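Local structure of cellulase CEL9M (Clostridium cellulolyticum, 1IA6) at residues L301-V306 with Q405-E410; C359-H364 with F399-N404. The protein probably hydrolyses internal beta-1,4-glucosidic linkages in cellulose and related beta-glucans, as a family 9 glycoside hydrolase. All coordinates share one frame; numbering follows the deposited sequence.

Contact 1: residues L301-V306 with Q405-E410; sequences LSNWGV and QYQYTE
Trp304 holds its CG anti to the backbone N (chi1 -154°), which swings the indole out across the start of helix 406-409. There it meets Gln407, whose CG is also anti to its own N and whose chain runs on extended toward Asn303. The six-membered ring of Trp304 lies against the Gln407 backbone. Gln407 CA sits over one face, 3.9 Å from the centroid of the Trp304 six-membered ring, in a CH-pi contact. Gln407 CB packs 3.8 Å from Trp304 CZ3, and Tyr406 CB approaches CH2 obliquely. At the rim of the same indole, Trp304 NE1 donates to Glu410 OE1 over 2.8 Å. The acceptor lies in the ring plane, but the bond is bent (139° at the hydrogen). Glu410 is a predicted active-site residue of this family 9 alpha-barrel module. The contact joins the loop leading into helix 306-323 to the short helix just before Glu410, with Gly305 and Gln405 at the N-cap positions. Tyr415 of helix 413-429 touches both Trp304 and Glu410. The far end of Gln407 is held by Asn303: Asn303 ND2 donates to Gln407 OE1 over 3.2 Å, almost straight. OE1 lies in the plane of the Asn303 amide, while the donor stands well above the carbonyl plane of Gln407, the two amides being 72° apart. On the indole face that Gln407 CA covers, a water bridges the main chains. It accepts from Gly305 N over 2.9 Å and donates to Gln407 O over 2.7 Å. A second water accepts from Val306 N.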
loop_
_atom_site.group_PDB
_atom_site.type_symbol
_atom_site.label_atom_id
_atom_site.label_comp_id
_atom_site.label_asym_id
_atom_site.label_seq_id
_atom_site.Cartn_x
_atom_site.Cartn_y
_atom_site.Cartn_z
ATOM N N LEU A 301 14.766 5.098 -8.603
ATOM C CA LEU A 301 14.853 3.682 -8.953
ATOM C C LEU A 301 14.390 3.386 -10.376
ATOM O O LEU A 301 15.047 2.646 -11.112
ATOM C CB LEU A 301 14.027 2.846 -7.974
ATOM C CG LEU A 301 14.088 1.332 -8.203
ATOM C CD1 LEU A 301 15.504 0.831 -7.908
ATOM C CD2 LEU A 301 13.075 0.630 -7.298
ATOM N N SER A 302 13.245 3.947 -10.745
ATOM C CA SER A 302 12.678 3.750 -12.072
ATOM C C SER A 302 11.788 4.949 -12.392
ATOM O O SER A 302 11.620 5.838 -11.557
ATOM C CB SER A 302 11.881 2.443 -12.123
ATOM O OG SER A 302 11.595 2.072 -13.462
ATOM N N ASN A 303 11.205 4.967 -13.587
ATOM C CA ASN A 303 10.394 6.103 -14.018
ATOM C C ASN A 303 8.943 6.175 -13.558
ATOM O O ASN A 303 8.401 7.270 -13.424
ATOM C CB ASN A 303 10.424 6.212 -15.548
ATOM C CG ASN A 303 9.780 5.023 -16.228
ATOM O OD1 ASN A 303 10.271 3.899 -16.131
ATOM N ND2 ASN A 303 8.667 5.264 -16.915
ATOM N N TRP A 304 8.307 5.032 -13.323
ATOM C CA TRP A 304 6.908 5.039 -12.914
ATOM C C TRP A 304 6.736 4.932 -11.405
ATOM O O TRP A 304 7.225 3.989 -10.786
ATOM C CB TRP A 304 6.156 3.904 -13.614
ATOM C CG TRP A 304 4.694 4.183 -13.762
ATOM C CD1 TRP A 304 3.715 3.963 -12.837
ATOM C CD2 TRP A 304 4.054 4.804 -14.884
ATOM N NE1 TRP A 304 2.505 4.413 -13.311
ATOM C CE2 TRP A 304 2.685 4.935 -14.564
ATOM C CE3 TRP A 304 4.506 5.267 -16.128
ATOM C CZ2 TRP A 304 1.761 5.509 -15.445
ATOM C CZ3 TRP A 304 3.588 5.838 -17.003
ATOM C CH2 TRP A 304 2.230 5.954 -16.655
ATOM N N GLY A 305 6.027 5.900 -10.826
ATOM C CA GLY A 305 5.817 5.909 -9.388
ATOM C C GLY A 305 7.155 6.009 -8.683
ATOM O O GLY A 305 7.428 5.272 -7.738
ATOM N N VAL A 306 7.996 6.936 -9.136
ATOM C CA VAL A 306 9.322 7.084 -8.554
ATOM C C VAL A 306 9.330 7.435 -7.067
ATOM O O VAL A 306 10.141 6.897 -6.313
ATOM C CB VAL A 306 10.174 8.113 -9.348
ATOM C CG1 VAL A 306 9.580 9.495 -9.233
ATOM C CG2 VAL A 306 11.606 8.093 -8.842
ATOM N N GLN A 405 0.084 13.759 -18.758
ATOM C CA GLN A 405 1.323 13.161 -18.256
ATOM C C GLN A 405 1.080 12.308 -17.011
ATOM O O GLN A 405 1.370 12.727 -15.892
ATOM C CB GLN A 405 2.349 14.258 -17.953
ATOM C CG GLN A 405 2.815 15.036 -19.183
ATOM C CD GLN A 405 3.664 14.202 -20.125
ATOM O OE1 GLN A 405 3.238 13.149 -20.598
ATOM N NE2 GLN A 405 4.874 14.675 -20.403
ATOM N N TYR A 406 0.563 11.100 -17.221
ATOM C CA TYR A 406 0.250 10.181 -16.129
ATOM C C TYR A 406 1.450 9.747 -15.291
ATOM O O TYR A 406 1.323 9.528 -14.086
ATOM C CB TYR A 406 -0.458 8.938 -16.679
ATOM C CG TYR A 406 -1.610 9.256 -17.607
ATOM C CD1 TYR A 406 -2.566 10.213 -17.263
ATOM C CD2 TYR A 406 -1.742 8.606 -18.834
ATOM C CE1 TYR A 406 -3.624 10.519 -18.119
ATOM C CE2 TYR A 406 -2.797 8.901 -19.697
ATOM C CZ TYR A 406 -3.733 9.858 -19.334
ATOM O OH TYR A 406 -4.776 10.157 -20.182
ATOM N N GLN A 407 2.610 9.607 -15.922
ATOM C CA GLN A 407 3.809 9.198 -15.198
ATOM C C GLN A 407 4.061 10.132 -14.017
ATOM O O GLN A 407 4.507 9.705 -12.952
ATOM C CB GLN A 407 5.025 9.215 -16.130
ATOM C CG GLN A 407 6.345 8.927 -15.433
ATOM C CD GLN A 407 7.535 9.009 -16.373
ATOM O OE1 GLN A 407 7.654 8.222 -17.313
ATOM N NE2 GLN A 407 8.420 9.967 -16.126
ATOM N N TYR A 408 3.763 11.410 -14.214
ATOM C CA TYR A 408 3.968 12.415 -13.183
ATOM C C TYR A 408 2.800 12.573 -12.213
ATOM O O TYR A 408 2.997 12.719 -11.009
ATOM C CB TYR A 408 4.221 13.788 -13.821
ATOM C CG TYR A 408 5.419 13.859 -14.739
ATOM C CD1 TYR A 408 5.339 13.419 -16.058
ATOM C CD2 TYR A 408 6.631 14.370 -14.285
ATOM C CE1 TYR A 408 6.446 13.491 -16.906
ATOM C CE2 TYR A 408 7.741 14.444 -15.120
ATOM C CZ TYR A 408 7.642 14.006 -16.429
ATOM O OH TYR A 408 8.740 14.093 -17.257
ATOM N N THR A 409 1.585 12.529 -12.745
ATOM C CA THR A 409 0.396 12.772 -11.935
ATOM C C THR A 409 -0.415 11.599 -11.404
ATOM O O THR A 409 -1.468 11.810 -10.806
ATOM C CB THR A 409 -0.561 13.682 -12.698
ATOM O OG1 THR A 409 -0.974 13.020 -13.898
ATOM C CG2 THR A 409 0.134 14.991 -13.059
ATOM N N GLU A 410 0.048 10.375 -11.613
ATOM C CA GLU A 410 -0.695 9.230 -11.109
ATOM C C GLU A 410 -0.677 9.185 -9.586
ATOM O O GLU A 410 0.274 9.642 -8.954
ATOM C CB GLU A 410 -0.121 7.923 -11.660
ATOM C CG GLU A 410 -0.797 7.465 -12.942
ATOM C CD GLU A 410 -1.107 5.982 -12.927
ATOM O OE1 GLU A 410 -0.155 5.173 -12.867
ATOM O OE2 GLU A 410 -2.305 5.625 -12.969
HETATM O O HOH W 1 6.844 8.748 -11.556
HETATM O O HOH W 2 3.711 7.431 -11.750
#

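Contact 2: residues C359-H364 with F399-N404; sequences CIHPHH and FLDDAN
The two loops run side by side in the same sense without regular strand pairing, with CA atoms 6.0 Å apart at Cys359 and Asp401, and Asp401 is the centre of an inverse gamma turn. The Asp401 carboxylate reaches across to the backbone of 360-361, its CG anti to the backbone N (chi1 -172°). Ile360 N donates to Asp401 OD2 over 3.0 Å, fairly straight at 162° and on the syn lone pair. His361 N makes a weak bond of 3.2 Å to Asp401 OD1. Ile360 CG1 rests 3.3 Å from Asp401 OD2, and the two side chains cross at about a right angle. The imidazole of His361 stands nearly perpendicular to that carboxylate, with OD1 at its edge near CD2. One face of the ring is covered by the chain turning away from Asp401: Asp402 CA makes a CH-pi contact 4.1 Å from the centroid, and Ala403 N lies over the rim. Cys359 SG meets the edge of the Phe399 ring, 4.2 Å from CZ, in a sulfur-aromatic contact. Phe399 also meets Tyr350 edge-to-face. A water lies 2.7 Å from His361 O and also within bonding distance of Ala403 O. The contact joins the loop leading into helix 365-368 to the loop leading into helix 406-409. Asp401 is a predicted active-site residue. Two neighbouring backbone N-H groups therefore probably limit the rotation of the Asp401 carboxylate.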
loop_
_atom_site.group_PDB
_atom_site.type_symbol
_atom_site.label_atom_id
_atom_site.label_comp_id
_atom_site.label_asym_id
_atom_site.label_seq_id
_atom_site.Cartn_x
_atom_site.Cartn_y
_atom_site.Cartn_z
ATOM N N CYS A 359 0.498 19.619 -7.024
ATOM C CA CYS A 359 -0.082 19.182 -8.293
ATOM C C CYS A 359 -1.571 19.518 -8.399
ATOM O O CYS A 359 -2.341 19.236 -7.485
ATOM C CB CYS A 359 0.131 17.670 -8.433
ATOM S SG CYS A 359 -0.604 16.906 -9.895
ATOM N N ILE A 360 -1.978 20.117 -9.516
ATOM C CA ILE A 360 -3.381 20.478 -9.709
ATOM C C ILE A 360 -4.086 19.596 -10.738
ATOM O O ILE A 360 -5.292 19.737 -10.960
ATOM C CB ILE A 360 -3.538 21.956 -10.150
ATOM C CG1 ILE A 360 -2.848 22.175 -11.496
ATOM C CG2 ILE A 360 -2.958 22.880 -9.090
ATOM C CD1 ILE A 360 -3.040 23.574 -12.066
ATOM N N HIS A 361 -3.336 18.682 -11.349
ATOM C CA HIS A 361 -3.877 17.772 -12.358
ATOM C C HIS A 361 -3.717 16.293 -11.986
ATOM O O HIS A 361 -3.221 15.504 -12.787
ATOM C CB HIS A 361 -3.182 18.011 -13.705
ATOM C CG HIS A 361 -3.554 19.303 -14.365
ATOM N ND1 HIS A 361 -4.705 19.457 -15.109
ATOM C CD2 HIS A 361 -2.924 20.502 -14.395
ATOM C CE1 HIS A 361 -4.768 20.693 -15.570
ATOM N NE2 HIS A 361 -3.700 21.349 -15.152
ATOM N N PRO A 362 -4.133 15.893 -10.774
ATOM C CA PRO A 362 -3.979 14.474 -10.426
ATOM C C PRO A 362 -4.808 13.569 -11.342
ATOM O O PRO A 362 -5.920 13.924 -11.730
ATOM C CB PRO A 362 -4.459 14.422 -8.980
ATOM C CG PRO A 362 -5.528 15.494 -8.951
ATOM C CD PRO A 362 -4.864 16.621 -9.721
ATOM N N HIS A 363 -4.258 12.411 -11.699
ATOM C CA HIS A 363 -4.975 11.466 -12.549
ATOM C C HIS A 363 -5.922 10.695 -11.633
ATOM O O HIS A 363 -5.641 9.568 -11.228
ATOM C CB HIS A 363 -3.989 10.511 -13.222
ATOM C CG HIS A 363 -4.623 9.597 -14.221
ATOM N ND1 HIS A 363 -5.366 10.061 -15.285
ATOM C CD2 HIS A 363 -4.630 8.246 -14.318
ATOM C CE1 HIS A 363 -5.804 9.035 -15.994
ATOM N NE2 HIS A 363 -5.371 7.923 -15.428
ATOM N N HIS A 364 -7.046 11.321 -11.304
ATOM C CA HIS A 364 -8.025 10.731 -10.398
ATOM C C HIS A 364 -9.421 11.177 -10.834
ATOM O O HIS A 364 -9.741 12.365 -10.820
ATOM C CB HIS A 364 -7.703 11.197 -8.972
ATOM C CG HIS A 364 -8.470 10.488 -7.897
ATOM N ND1 HIS A 364 -9.740 10.862 -7.515
ATOM C CD2 HIS A 364 -8.127 9.453 -7.094
ATOM C CE1 HIS A 364 -10.145 10.091 -6.521
ATOM N NE2 HIS A 364 -9.184 9.227 -6.246
ATOM N N PHE A 399 9.136 18.402 -13.066
ATOM C CA PHE A 399 7.774 17.913 -12.908
ATOM C C PHE A 399 6.857 18.579 -13.929
ATOM O O PHE A 399 6.880 19.799 -14.090
ATOM C CB PHE A 399 7.253 18.214 -11.501
ATOM C CG PHE A 399 5.919 17.585 -11.207
ATOM C CD1 PHE A 399 5.823 16.225 -10.945
ATOM C CD2 PHE A 399 4.756 18.347 -11.224
ATOM C CE1 PHE A 399 4.585 15.630 -10.702
ATOM C CE2 PHE A 399 3.515 17.761 -10.983
ATOM C CZ PHE A 399 3.433 16.400 -10.723
ATOM N N LEU A 400 6.056 17.774 -14.618
ATOM C CA LEU A 400 5.124 18.293 -15.612
ATOM C C LEU A 400 3.707 18.148 -15.072
ATOM O O LEU A 400 3.121 17.066 -15.114
ATOM C CB LEU A 400 5.270 17.522 -16.928
ATOM C CG LEU A 400 6.661 17.572 -17.574
ATOM C CD1 LEU A 400 6.676 16.715 -18.835
ATOM C CD2 LEU A 400 7.027 19.015 -17.900
ATOM N N ASP A 401 3.169 19.247 -14.557
ATOM C CA ASP A 401 1.830 19.251 -13.989
ATOM C C ASP A 401 0.779 19.553 -15.052
ATOM O O ASP A 401 0.360 20.699 -15.215
ATOM C CB ASP A 401 1.754 20.287 -12.860
ATOM C CG ASP A 401 0.455 20.212 -12.080
ATOM O OD1 ASP A 401 -0.345 19.285 -12.327
ATOM O OD2 ASP A 401 0.237 21.081 -11.210
ATOM N N ASP A 402 0.364 18.523 -15.781
ATOM C CA ASP A 402 -0.648 18.695 -16.813
ATOM C C ASP A 402 -1.497 17.443 -17.026
ATOM O O ASP A 402 -1.162 16.354 -16.561
ATOM C CB ASP A 402 -0.007 19.133 -18.135
ATOM C CG ASP A 402 0.947 18.105 -18.692
ATOM O OD1 ASP A 402 1.487 18.336 -19.795
ATOM O OD2 ASP A 402 1.158 17.066 -18.030
ATOM N N ALA A 403 -2.597 17.630 -17.747
ATOM C CA ALA A 403 -3.582 16.593 -18.040
ATOM C C ALA A 403 -3.153 15.178 -18.446
ATOM O O ALA A 403 -3.509 14.209 -17.774
ATOM C CB ALA A 403 -4.565 17.130 -19.076
ATOM N N ASN A 404 -2.398 15.049 -19.533
ATOM C CA ASN A 404 -2.023 13.721 -20.027
ATOM C C ASN A 404 -0.745 13.047 -19.514
ATOM O O ASN A 404 -0.515 11.873 -19.809
ATOM C CB ASN A 404 -1.980 13.750 -21.559
ATOM C CG ASN A 404 -2.252 12.390 -22.175
ATOM O OD1 ASN A 404 -1.560 11.963 -23.102
ATOM N ND2 ASN A 404 -3.276 11.708 -21.672
HETATM O O HOH W 3 -3.254 13.999 -15.043
#

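In the fold
Contact 2 is nested inside the chain loop closed by contact 1, and their centres lie 11 Å apart on the same side of the chain's centre. Segment 399-404 runs straight into 405-410. The two are also joined through space: Thr409 O and His363 N are 3.0 Å apart, a probable hydrogen bond, and the rings of Tyr406 and His363 meet. Each contact holds one predicted active-site residue, Glu410 in contact 1 and Asp401 in contact 2. The Phe399 side chain is about 9 Å from that of Glu410. A sulfate, probably from the crystallisation liquor, lies about 3 Å from the Trp304 side chain.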